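Local coordinates for protein 6-carboxyhexanoate--coa ligase (Bacillus subtilis, PDB 5FLG) that belongs to a family of carboxylate-CoA ligase enzymes and holds phosphoaminophosphonic acid-adenylate ester, magnesium and pimelic acid in neighbouring pockets, at residues A[15-20]-A[26-31]; A[156-161]-A[166-171]; A[173-178]-A[210-215]. All blocks are in the same frame, centred on the assembly; numbering follows the deposited sequence.

The three contacts lie one after another along the chain and border neighbouring ligands. Contact 1, a beta hairpin, supplies residues to the phosphoaminophosphonic acid-adenylate ester pocket. Contact 3 also reaches that ligand through Leu178; the centres of contacts 1 and 3 are about 24 Å apart and their nearest atoms about 6 Å apart. Contacts 2 and 3 share helix 170-184, have centres about 12 Å apart, and touch directly, with Trp160 CZ2 3.4 Å from Leu176 CD2 and Phe157 CG 3.6 Å from Lys173 CG. Pimelic acid bridges them: Arg171 of contact 2 hydrogen-bonds one carboxylate, while Tyr212 and Arg214 of contact 3 hydrogen-bond the other.

Contact 1 (A[15-20]-A[26-31]); sequences ASMNGS and KHISGG. With ANP (phosphoaminophosphonic acid-adenylate ester), chain D.
Ala15 and the Ile28-Ser29 pair form the tight half of this contact. Ala15 O accepts from Ile28 N at 2.8 Å and, more distantly, from Ser29 N at 3.3 Å. Both donors come from the same face of the carbonyl plane, and the second stands 37° out of it. Ala15 N answers with a 2.8 Å bond to Ser29 O. The extra residue turns Ile28 toward the partner strand, where its CD1 meets Met17 CG at 3.8 Å, while its CB packs against the CB of buried Ala15.

Toward the turn the packing gives way to partly exposed side chains. Met17 and Lys26 are joined by a reciprocal backbone pair and lie side by side, with CG of Met17 3.8 Å from CB of Lys26. Beyond CG the lysine runs extended and leaves the hairpin, its NZ hydrogen-bonded to Arg56 O and in a salt bridge with Glu224. Ser16 OG reaches across the turn to a lone pair of Gly19 O at 2.6 Å, while Ser20 is poorly ordered.

On the sheet face it shares with Ser16, His27 donates through NE2 to O2B of the phosphoaminophosphonic acid-adenylate ester at 2.7 Å, the oxygen lying in the ring plane. The whole is an antiparallel beta hairpin whose classic bulge lies beside a nucleotide phosphate site.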
loop_
_atom_site.group_PDB
_atom_site.type_symbol
_atom_site.label_atom_id
_atom_site.label_comp_id
_atom_site.label_asym_id
_atom_site.label_seq_id
_atom_site.Cartn_x
_atom_site.Cartn_y
_atom_site.Cartn_z
ATOM N N ALA A 15 -4.037 8.691 1.233
ATOM C CA ALA A 15 -3.122 9.419 2.081
ATOM C C ALA A 15 -3.914 10.234 3.074
ATOM O O ALA A 15 -4.969 10.779 2.747
ATOM C CB ALA A 15 -2.209 10.329 1.248
ATOM N N SER A 16 -3.340 10.401 4.258
ATOM C CA SER A 16 -3.981 11.154 5.306
ATOM C C SER A 16 -2.970 11.827 6.215
ATOM O O SER A 16 -1.789 11.540 6.146
ATOM C CB SER A 16 -4.879 10.223 6.129
ATOM O OG SER A 16 -4.124 9.150 6.635
ATOM N N MET A 17 -3.446 12.764 7.024
ATOM C CA MET A 17 -2.633 13.338 8.072
ATOM C C MET A 17 -3.295 13.188 9.438
ATOM O O MET A 17 -4.523 13.003 9.541
ATOM C CB MET A 17 -2.265 14.793 7.756
ATOM C CG MET A 17 -3.412 15.782 7.715
ATOM S SD MET A 17 -2.780 17.455 7.410
ATOM C CE MET A 17 -2.510 17.980 9.107
ATOM N N ASN A 18 -2.441 13.190 10.466
ATOM C CA ASN A 18 -2.785 12.803 11.850
ATOM C C ASN A 18 -3.288 11.369 11.930
ATOM O O ASN A 18 -4.398 11.108 12.406
ATOM C CB ASN A 18 -3.811 13.758 12.482
ATOM C CG ASN A 18 -3.488 15.216 12.235
ATOM O OD1 ASN A 18 -4.365 16.002 11.886
ATOM N ND2 ASN A 18 -2.223 15.582 12.394
ATOM N N GLY A 19 -2.459 10.443 11.450
ATOM C CA GLY A 19 -2.799 9.019 11.433
ATOM C C GLY A 19 -3.224 8.565 10.048
ATOM O O GLY A 19 -3.233 9.373 9.114
ATOM N N SER A 20 -3.616 7.289 9.938
ATOM C CA SER A 20 -4.401 6.753 8.804
ATOM C C SER A 20 -5.824 7.325 8.679
ATOM O O SER A 20 -6.514 7.562 9.671
ATOM C CB SER A 20 -4.478 5.224 8.902
ATOM O OG SER A 20 -5.459 4.833 9.842
ATOM N N LYS A 26 -7.224 13.206 8.921
ATOM C CA LYS A 26 -7.754 13.966 7.798
ATOM C C LYS A 26 -7.355 13.305 6.477
ATOM O O LYS A 26 -6.172 13.062 6.242
ATOM C CB LYS A 26 -7.201 15.394 7.825
ATOM C CG LYS A 26 -7.764 16.284 6.726
ATOM C CD LYS A 26 -7.161 17.676 6.762
ATOM C CE LYS A 26 -7.547 18.446 5.515
ATOM N NZ LYS A 26 -6.753 19.696 5.332
ATOM N N HIS A 27 -8.355 12.915 5.689
ATOM C CA HIS A 27 -8.171 12.459 4.309
ATOM C C HIS A 27 -7.456 13.535 3.507
ATOM O O HIS A 27 -7.902 14.670 3.457
ATOM C CB HIS A 27 -9.554 12.179 3.667
ATOM C CG HIS A 27 -9.492 11.856 2.201
ATOM N ND1 HIS A 27 -8.906 10.711 1.719
ATOM C CD2 HIS A 27 -9.923 12.538 1.112
ATOM C CE1 HIS A 27 -8.949 10.710 0.399
ATOM N NE2 HIS A 27 -9.577 11.799 0.004
ATOM N N ILE A 28 -6.328 13.211 2.912
ATOM C CA ILE A 28 -5.637 14.215 2.093
ATOM C C ILE A 28 -5.903 13.959 0.612
ATOM O O ILE A 28 -6.420 14.831 -0.123
ATOM C CB ILE A 28 -4.107 14.178 2.298
ATOM C CG1 ILE A 28 -3.718 14.577 3.724
ATOM C CG2 ILE A 28 -3.435 15.101 1.294
ATOM C CD1 ILE A 28 -3.973 16.033 4.015
ATOM N N SER A 29 -5.579 12.747 0.188
ATOM C CA SER A 29 -5.674 12.382 -1.216
ATOM C C SER A 29 -6.038 10.908 -1.412
ATOM O O SER A 29 -5.733 10.061 -0.581
ATOM C CB SER A 29 -4.355 12.667 -1.920
ATOM O OG SER A 29 -4.480 12.456 -3.310
ATOM N N GLY A 30 -6.685 10.617 -2.536
ATOM C CA GLY A 30 -6.931 9.248 -2.961
ATOM C C GLY A 30 -6.789 9.164 -4.469
ATOM O O GLY A 30 -7.070 10.108 -5.170
ATOM N N GLY A 31 -6.338 8.038 -4.982
ATOM C CA GLY A 31 -6.327 7.858 -6.418
ATOM C C GLY A 31 -6.551 6.426 -6.825
ATOM O O GLY A 31 -6.246 5.488 -6.077
HETATM P PG ANP D . -7.498 14.072 -4.853
HETATM O O1G ANP D . -6.049 13.794 -4.567
HETATM O O2G ANP D . -7.869 15.507 -4.596
HETATM O O3G ANP D . -8.003 13.608 -6.181
HETATM P PB ANP D . -9.901 12.591 -3.925
HETATM O O1B ANP D . -9.931 11.891 -5.237
HETATM O O2B ANP D . -10.238 11.941 -2.635
HETATM N N3B ANP D . -8.289 13.149 -3.650
HETATM P PA ANP D . -11.345 14.635 -5.347
HETATM O O1A ANP D . -11.337 16.089 -5.238
HETATM O O2A ANP D . -10.816 13.903 -6.548
HETATM O O3A ANP D . -10.769 13.955 -4.007
HETATM O "O5'" ANP D . -12.936 14.232 -5.168
HETATM C "C5'" ANP D . -13.785 15.015 -4.378
HETATM C "C4'" ANP D . -14.629 14.105 -3.483
HETATM O "O4'" ANP D . -15.327 13.164 -4.309
HETATM C "C3'" ANP D . -13.774 13.295 -2.520
HETATM O "O3'" ANP D . -13.629 13.954 -1.268
HETATM C "C2'" ANP D . -14.585 12.046 -2.332
HETATM O "O2'" ANP D . -15.631 12.317 -1.398
HETATM C "C1'" ANP D . -15.188 11.875 -3.698
HETATM N N9 ANP D . -14.344 10.962 -4.475
HETATM C C8 ANP D . -13.115 11.218 -5.050
HETATM N N7 ANP D . -12.699 10.139 -5.754
HETATM C C5 ANP D . -13.651 9.170 -5.591
HETATM C C6 ANP D . -13.851 7.773 -6.009
HETATM N N6 ANP D . -12.945 7.118 -6.742
HETATM N N1 ANP D . -14.986 7.139 -5.643
HETATM C C2 ANP D . -15.903 7.746 -4.880
HETATM N N3 ANP D . -15.847 9.035 -4.505
HETATM C C4 ANP D . -14.707 9.727 -4.741
#

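Contact 2 (A[156-161]-A[166-171]); sequences NFEKWA and VPAHSR. With PML (pimelic acid), chain C.
Phe157 meets Ala168 because its CG is anti to the backbone N (chi1 172°), which carries the ring off helix 154-164 toward the connection to the next helix. Its far edge does the touching: CE2 is 3.7 Å from Ala168 C, with that carbon near the ring plane, and CZ comes within 3.5 Å of His169 O. Glu158 takes a different route. Its chain bends at chi2 (-87°), folding the carboxylate back beside the same alanine and leaving OE2 3.3 Å from Ala168 CB, a van der Waals contact of oxygen on methyl, not a polar bond, at the exposed side.

Between these two side chains, Ala161 points its CB toward the connection, 4.1 Å from Ala168 CB. The backbone joins the segments as well: Val166 N donates to Ala161 O at 3.2 Å, spanning five residues near the end of the helix. The Trp160 ring approaches Val166 obliquely, CH2 to CB 4.3 Å, and its other neighbours include Trp152 and Trp254, so the inner side is aromatic while Pro167 and His169 lie outside.

Ala168 is the centre of an inverse gamma turn, closed by a weak bond from His169 N to Pro167 O, and His169 takes the N-cap position of helix 170-184. The first turn of that helix presents Arg171, extended from CG to NE, whose NE gives pimelic acid O72 a 2.9 Å bond. Its NH2 forms a salt bridge with Asp197, a magnesium ligand. The arrangement is a short helix-loop-helix connection, with a gamma turn and an N-cap, leading into the pimelic acid pocket.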
loop_
_atom_site.group_PDB
_atom_site.type_symbol
_atom_site.label_atom_id
_atom_site.label_comp_id
_atom_site.label_asym_id
_atom_site.label_seq_id
_atom_site.Cartn_x
_atom_site.Cartn_y
_atom_site.Cartn_z
ATOM N N ASN A 156 -5.178 9.214 -25.360
ATOM C CA ASN A 156 -6.540 9.330 -25.881
ATOM C C ASN A 156 -7.255 10.483 -25.181
ATOM O O ASN A 156 -7.843 11.334 -25.818
ATOM C CB ASN A 156 -7.239 7.984 -25.709
ATOM C CG ASN A 156 -8.695 8.010 -26.161
ATOM O OD1 ASN A 156 -9.528 8.491 -25.429
ATOM N ND2 ASN A 156 -8.905 7.835 -27.444
ATOM N N PHE A 157 -7.006 10.660 -23.895
ATOM C CA PHE A 157 -7.549 11.822 -23.199
ATOM C C PHE A 157 -7.085 13.157 -23.757
ATOM O O PHE A 157 -7.888 14.078 -23.949
ATOM C CB PHE A 157 -7.197 11.784 -21.710
ATOM C CG PHE A 157 -7.562 13.043 -20.979
ATOM C CD1 PHE A 157 -8.889 13.334 -20.698
ATOM C CD2 PHE A 157 -6.574 13.917 -20.506
ATOM C CE1 PHE A 157 -9.243 14.560 -20.145
ATOM C CE2 PHE A 157 -6.918 15.104 -19.886
ATOM C CZ PHE A 157 -8.261 15.411 -19.673
ATOM N N GLU A 158 -5.793 13.287 -24.042
ATOM C CA GLU A 158 -5.302 14.558 -24.593
ATOM C C GLU A 158 -5.963 14.880 -25.930
ATOM O O GLU A 158 -6.381 16.025 -26.188
ATOM C CB GLU A 158 -3.784 14.498 -24.764
ATOM C CG GLU A 158 -3.004 14.517 -23.452
ATOM C CD GLU A 158 -2.699 15.928 -22.929
ATOM O OE1 GLU A 158 -2.498 16.855 -23.751
ATOM O OE2 GLU A 158 -2.637 16.127 -21.687
ATOM N N LYS A 159 -6.139 13.863 -26.752
ATOM C CA LYS A 159 -6.855 14.046 -28.008
ATOM C C LYS A 159 -8.292 14.475 -27.776
ATOM O O LYS A 159 -8.745 15.489 -28.320
ATOM C CB LYS A 159 -6.840 12.756 -28.812
ATOM C CG LYS A 159 -7.188 12.984 -30.258
ATOM C CD LYS A 159 -6.573 11.945 -31.183
ATOM C CE LYS A 159 -6.612 12.459 -32.616
ATOM N NZ LYS A 159 -6.015 11.508 -33.597
ATOM N N TRP A 160 -8.961 13.814 -26.831
ATOM C CA TRP A 160 -10.321 14.216 -26.488
ATOM C C TRP A 160 -10.407 15.668 -26.002
ATOM O O TRP A 160 -11.278 16.440 -26.402
ATOM C CB TRP A 160 -10.906 13.270 -25.429
ATOM C CG TRP A 160 -12.170 13.768 -24.887
ATOM C CD1 TRP A 160 -13.433 13.433 -25.300
ATOM C CD2 TRP A 160 -12.327 14.640 -23.784
ATOM N NE1 TRP A 160 -14.367 14.128 -24.568
ATOM C CE2 TRP A 160 -13.714 14.855 -23.612
ATOM C CE3 TRP A 160 -11.432 15.298 -22.937
ATOM C CZ2 TRP A 160 -14.221 15.663 -22.617
ATOM C CZ3 TRP A 160 -11.938 16.135 -21.967
ATOM C CH2 TRP A 160 -13.320 16.293 -21.793
ATOM N N ALA A 161 -9.471 16.083 -25.169
ATOM C CA ALA A 161 -9.564 17.414 -24.621
ATOM C C ALA A 161 -9.336 18.483 -25.685
ATOM O O ALA A 161 -10.000 19.515 -25.711
ATOM C CB ALA A 161 -8.569 17.573 -23.500
ATOM N N VAL A 166 -11.619 21.689 -24.001
ATOM C CA VAL A 166 -11.510 21.625 -22.548
ATOM C C VAL A 166 -10.040 21.417 -22.227
ATOM O O VAL A 166 -9.353 20.695 -22.967
ATOM C CB VAL A 166 -12.306 20.420 -22.021
ATOM C CG1 VAL A 166 -12.090 20.236 -20.528
ATOM C CG2 VAL A 166 -13.775 20.616 -22.343
ATOM N N PRO A 167 -9.544 22.049 -21.153
ATOM C CA PRO A 167 -8.118 21.931 -20.831
ATOM C C PRO A 167 -7.764 20.507 -20.433
ATOM O O PRO A 167 -8.563 19.830 -19.796
ATOM C CB PRO A 167 -7.947 22.856 -19.611
ATOM C CG PRO A 167 -9.217 23.618 -19.465
ATOM C CD PRO A 167 -10.281 22.789 -20.118
ATOM N N ALA A 168 -6.568 20.068 -20.784
ATOM C CA ALA A 168 -6.137 18.697 -20.573
ATOM C C ALA A 168 -5.637 18.450 -19.147
ATOM O O ALA A 168 -4.556 17.931 -18.948
ATOM C CB ALA A 168 -5.041 18.352 -21.569
ATOM N N HIS A 169 -6.456 18.757 -18.158
ATOM C CA HIS A 169 -6.052 18.609 -16.765
ATOM C C HIS A 169 -6.361 17.241 -16.218
ATOM O O HIS A 169 -7.423 16.637 -16.525
ATOM C CB HIS A 169 -6.747 19.657 -15.897
ATOM C CG HIS A 169 -6.358 21.063 -16.224
ATOM N ND1 HIS A 169 -7.211 22.133 -16.038
ATOM C CD2 HIS A 169 -5.225 21.575 -16.767
ATOM C CE1 HIS A 169 -6.612 23.246 -16.431
ATOM N NE2 HIS A 169 -5.404 22.936 -16.874
ATOM N N SER A 170 -5.460 16.759 -15.370
ATOM C CA SER A 170 -5.630 15.473 -14.731
ATOM C C SER A 170 -6.943 15.357 -13.950
ATOM O O SER A 170 -7.494 14.271 -13.848
ATOM C CB SER A 170 -4.497 15.238 -13.760
ATOM O OG SER A 170 -3.283 15.208 -14.457
ATOM N N ARG A 171 -7.289 16.415 -13.224
ATOM C CA ARG A 171 -8.538 16.454 -12.477
ATOM C C ARG A 171 -9.707 16.033 -13.390
ATOM O O ARG A 171 -10.659 15.366 -12.935
ATOM C CB ARG A 171 -8.806 17.878 -11.954
ATOM C CG ARG A 171 -8.226 18.181 -10.587
ATOM C CD ARG A 171 -8.858 19.430 -9.996
ATOM N NE ARG A 171 -8.416 19.709 -8.619
ATOM C CZ ARG A 171 -7.485 20.605 -8.309
ATOM N NH1 ARG A 171 -6.839 21.230 -9.281
ATOM N NH2 ARG A 171 -7.135 20.836 -7.047
HETATM C C1 PML C . -13.966 19.234 -13.743
HETATM O O11 PML C . -14.677 18.867 -14.734
HETATM O O12 PML C . -13.139 20.206 -13.860
HETATM C C2 PML C . -14.431 18.762 -12.352
HETATM C C3 PML C . -13.415 18.044 -11.479
HETATM C C4 PML C . -13.627 18.271 -9.971
HETATM C C5 PML C . -13.668 17.006 -9.134
HETATM C C6 PML C . -12.774 17.032 -7.897
HETATM C C7 PML C . -11.300 17.237 -8.254
HETATM O O71 PML C . -10.736 16.409 -9.008
HETATM O O72 PML C . -10.657 18.159 -7.692
#

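Contact 3 (A[173-178]-A[210-215]); sequences KEALAL and MGYQRI. With PML (pimelic acid), chain C; ANP (phosphoaminophosphonic acid-adenylate ester), chain D.
Leu176 and Ala175, neighbours on helix 170-184, meet the Tyr212 side chain at two places. Leu176 CD1 sits over one ring face in a CH-pi contact, 3.9 Å from the centroid and 22° off the ring normal, displaced toward the rim on the CG side. Ala175 meets the other end of the tyrosine, its CB 3.3 Å from Tyr212 OH. With chi1 at -176°, the tyrosine reaches straight out from its strand to the helix, and the hydroxyl arrives beside pimelic acid.

There Tyr212 OH donates to O11 of pimelic acid at 2.7 Å, that oxygen lying near the ring plane. O11 has a second donor, Arg214 NE, at 3.0 Å, while Arg214 NH2 donates to O12 at 3.2 Å. Both arginine bonds are nearly straight, and C1 of the ligand lies in the guanidinium plane, at the edge of that group. A bend at chi3 (68°) turns the guanidinium into this position. Ala175 CB also lies against the ligand chain, 3.8 Å from C3.

A second shell holds these groups. Arg214 NH1 is bonded to Thr83 OG1, and strand 211-215 lies between strands 81-84 and 203-207 in a mixed sheet. From those flanking strands Val81 and Tyr204 both touch Tyr212. One turn along the helix from Ala175, Leu178 CD1 reaches C6 of the phosphoaminophosphonic acid-adenylate ester at 3.4 Å, and thus the same helix borders both ligands.

Three donated bonds on one carboxylate, one from a phenol and two from a guanidinium, would be expected to stabilise its negative charge and fix its rotation, while the methyl of Ala175 packs against the aliphatic chain.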
loop_
_atom_site.group_PDB
_atom_site.type_symbol
_atom_site.label_atom_id
_atom_site.label_comp_id
_atom_site.label_asym_id
_atom_site.label_seq_id
_atom_site.Cartn_x
_atom_site.Cartn_y
_atom_site.Cartn_z
ATOM N N LYS A 173 -9.670 14.499 -16.382
ATOM C CA LYS A 173 -9.517 13.104 -16.797
ATOM C C LYS A 173 -10.033 12.112 -15.745
ATOM O O LYS A 173 -10.802 11.204 -16.053
ATOM C CB LYS A 173 -8.084 12.787 -17.090
ATOM C CG LYS A 173 -7.930 11.432 -17.738
ATOM C CD LYS A 173 -6.468 11.138 -18.033
ATOM C CE LYS A 173 -5.638 11.240 -16.771
ATOM N NZ LYS A 173 -4.387 10.515 -16.946
ATOM N N GLU A 174 -9.657 12.346 -14.497
ATOM C CA GLU A 174 -10.074 11.498 -13.410
ATOM C C GLU A 174 -11.568 11.590 -13.154
ATOM O O GLU A 174 -12.237 10.580 -13.090
ATOM C CB GLU A 174 -9.265 11.799 -12.139
ATOM C CG GLU A 174 -7.819 11.302 -12.223
ATOM C CD GLU A 174 -6.827 12.030 -11.279
ATOM O OE1 GLU A 174 -7.224 12.871 -10.436
ATOM O OE2 GLU A 174 -5.624 11.750 -11.379
ATOM N N ALA A 175 -12.104 12.802 -13.130
ATOM C CA ALA A 175 -13.479 12.986 -12.806
ATOM C C ALA A 175 -14.353 12.407 -13.902
ATOM O O ALA A 175 -15.405 11.816 -13.625
ATOM C CB ALA A 175 -13.775 14.450 -12.630
ATOM N N LEU A 176 -14.001 12.700 -15.152
ATOM C CA LEU A 176 -14.816 12.241 -16.272
ATOM C C LEU A 176 -14.741 10.715 -16.407
ATOM O O LEU A 176 -15.732 10.056 -16.785
ATOM C CB LEU A 176 -14.450 12.979 -17.561
ATOM C CG LEU A 176 -15.300 12.730 -18.817
ATOM C CD1 LEU A 176 -16.816 12.813 -18.563
ATOM C CD2 LEU A 176 -14.892 13.710 -19.897
ATOM N N ALA A 177 -13.589 10.129 -16.096
ATOM C CA ALA A 177 -13.506 8.671 -16.107
ATOM C C ALA A 177 -14.438 8.074 -15.065
ATOM O O ALA A 177 -15.161 7.076 -15.347
ATOM C CB ALA A 177 -12.105 8.191 -15.866
ATOM N N LEU A 178 -14.379 8.640 -13.852
ATOM C CA LEU A 178 -15.268 8.209 -12.781
ATOM C C LEU A 178 -16.733 8.356 -13.159
ATOM O O LEU A 178 -17.526 7.433 -12.983
ATOM C CB LEU A 178 -14.971 8.992 -11.497
ATOM C CG LEU A 178 -15.698 8.497 -10.246
ATOM C CD1 LEU A 178 -14.948 8.916 -8.986
ATOM C CD2 LEU A 178 -17.122 9.037 -10.225
ATOM N N MET A 210 -28.155 14.070 -19.642
ATOM C CA MET A 210 -27.504 15.354 -19.771
ATOM C C MET A 210 -25.999 15.211 -20.021
ATOM O O MET A 210 -25.311 16.202 -20.264
ATOM C CB MET A 210 -27.761 16.195 -18.525
ATOM C CG MET A 210 -27.351 15.527 -17.222
ATOM S SD MET A 210 -27.597 16.615 -15.797
ATOM C CE MET A 210 -27.729 15.390 -14.505
ATOM N N GLY A 211 -25.464 14.009 -19.864
ATOM C CA GLY A 211 -24.020 13.815 -19.871
ATOM C C GLY A 211 -23.291 14.426 -18.671
ATOM O O GLY A 211 -23.789 14.409 -17.540
ATOM N N TYR A 212 -22.130 15.011 -18.940
ATOM C CA TYR A 212 -21.246 15.595 -17.900
ATOM C C TYR A 212 -21.315 17.107 -17.973
ATOM O O TYR A 212 -20.765 17.733 -18.894
ATOM C CB TYR A 212 -19.819 15.134 -18.134
ATOM C CG TYR A 212 -18.770 15.570 -17.091
ATOM C CD1 TYR A 212 -18.564 14.810 -15.953
ATOM C CD2 TYR A 212 -17.807 16.499 -17.417
ATOM C CE1 TYR A 212 -17.523 15.059 -15.092
ATOM C CE2 TYR A 212 -16.765 16.811 -16.534
ATOM C CZ TYR A 212 -16.631 16.082 -15.375
ATOM O OH TYR A 212 -15.665 16.367 -14.463
ATOM N N GLN A 213 -22.055 17.691 -17.035
ATOM C CA GLN A 213 -22.374 19.099 -17.057
ATOM C C GLN A 213 -21.484 19.795 -16.054
ATOM O O GLN A 213 -21.739 19.729 -14.863
ATOM C CB GLN A 213 -23.843 19.316 -16.699
ATOM C CG GLN A 213 -24.817 18.799 -17.749
ATOM C CD GLN A 213 -24.969 19.744 -18.927
ATOM O OE1 GLN A 213 -24.783 20.962 -18.811
ATOM N NE2 GLN A 213 -25.280 19.184 -20.081
ATOM N N ARG A 214 -20.366 20.366 -16.527
ATOM C CA ARG A 214 -19.466 21.063 -15.632
ATOM C C ARG A 214 -20.090 22.372 -15.199
ATOM O O ARG A 214 -20.649 23.083 -16.007
ATOM C CB ARG A 214 -18.135 21.359 -16.359
ATOM C CG ARG A 214 -17.509 20.138 -16.952
ATOM C CD ARG A 214 -16.247 20.452 -17.726
ATOM N NE ARG A 214 -15.195 20.902 -16.842
ATOM C CZ ARG A 214 -14.500 22.020 -17.011
ATOM N NH1 ARG A 214 -14.790 22.843 -17.997
ATOM N NH2 ARG A 214 -13.524 22.323 -16.169
ATOM N N ILE A 215 -19.864 22.751 -13.950
ATOM C CA ILE A 215 -20.338 23.991 -13.429
ATOM C C ILE A 215 -19.156 24.739 -12.781
ATOM O O ILE A 215 -18.542 24.256 -11.828
ATOM C CB ILE A 215 -21.439 23.729 -12.394
ATOM C CG1 ILE A 215 -22.600 22.951 -13.050
ATOM C CG2 ILE A 215 -21.917 25.038 -11.815
ATOM C CD1 ILE A 215 -23.687 22.502 -12.095
HETATM C C1 PML C . -13.966 19.234 -13.743
HETATM O O11 PML C . -14.677 18.867 -14.734
HETATM O O12 PML C . -13.139 20.206 -13.860
HETATM C C2 PML C . -14.431 18.762 -12.352
HETATM C C3 PML C . -13.415 18.044 -11.479
HETATM C C4 PML C . -13.627 18.271 -9.971
HETATM C C5 PML C . -13.668 17.006 -9.134
HETATM C C6 PML C . -12.774 17.032 -7.897
HETATM C C7 PML C . -11.300 17.237 -8.254
HETATM O O71 PML C . -10.736 16.409 -9.008
HETATM O O72 PML C . -10.657 18.159 -7.692
HETATM P PG ANP D . -7.498 14.072 -4.853
HETATM O O1G ANP D . -6.049 13.794 -4.567
HETATM O O2G ANP D . -7.869 15.507 -4.596
HETATM O O3G ANP D . -8.003 13.608 -6.181
HETATM P PB ANP D . -9.901 12.591 -3.925
HETATM O O1B ANP D . -9.931 11.891 -5.237
HETATM O O2B ANP D . -10.238 11.941 -2.635
HETATM N N3B ANP D . -8.289 13.149 -3.650
HETATM P PA ANP D . -11.345 14.635 -5.347
HETATM O O1A ANP D . -11.337 16.089 -5.238
HETATM O O2A ANP D . -10.816 13.903 -6.548
HETATM O O3A ANP D . -10.769 13.955 -4.007
HETATM O "O5'" ANP D . -12.936 14.232 -5.168
HETATM C "C5'" ANP D . -13.785 15.015 -4.378
HETATM C "C4'" ANP D . -14.629 14.105 -3.483
HETATM O "O4'" ANP D . -15.327 13.164 -4.309
HETATM C "C3'" ANP D . -13.774 13.295 -2.520
HETATM O "O3'" ANP D . -13.629 13.954 -1.268
HETATM C "C2'" ANP D . -14.585 12.046 -2.332
HETATM O "O2'" ANP D . -15.631 12.317 -1.398
HETATM C "C1'" ANP D . -15.188 11.875 -3.698
HETATM N N9 ANP D . -14.344 10.962 -4.475
HETATM C C8 ANP D . -13.115 11.218 -5.050
HETATM N N7 ANP D . -12.699 10.139 -5.754
HETATM C C5 ANP D . -13.651 9.170 -5.591
HETATM C C6 ANP D . -13.851 7.773 -6.009
HETATM N N6 ANP D . -12.945 7.118 -6.742
HETATM N N1 ANP D . -14.986 7.139 -5.643
HETATM C C2 ANP D . -15.903 7.746 -4.880
HETATM N N3 ANP D . -15.847 9.035 -4.505
HETATM C C4 ANP D . -14.707 9.727 -4.741
#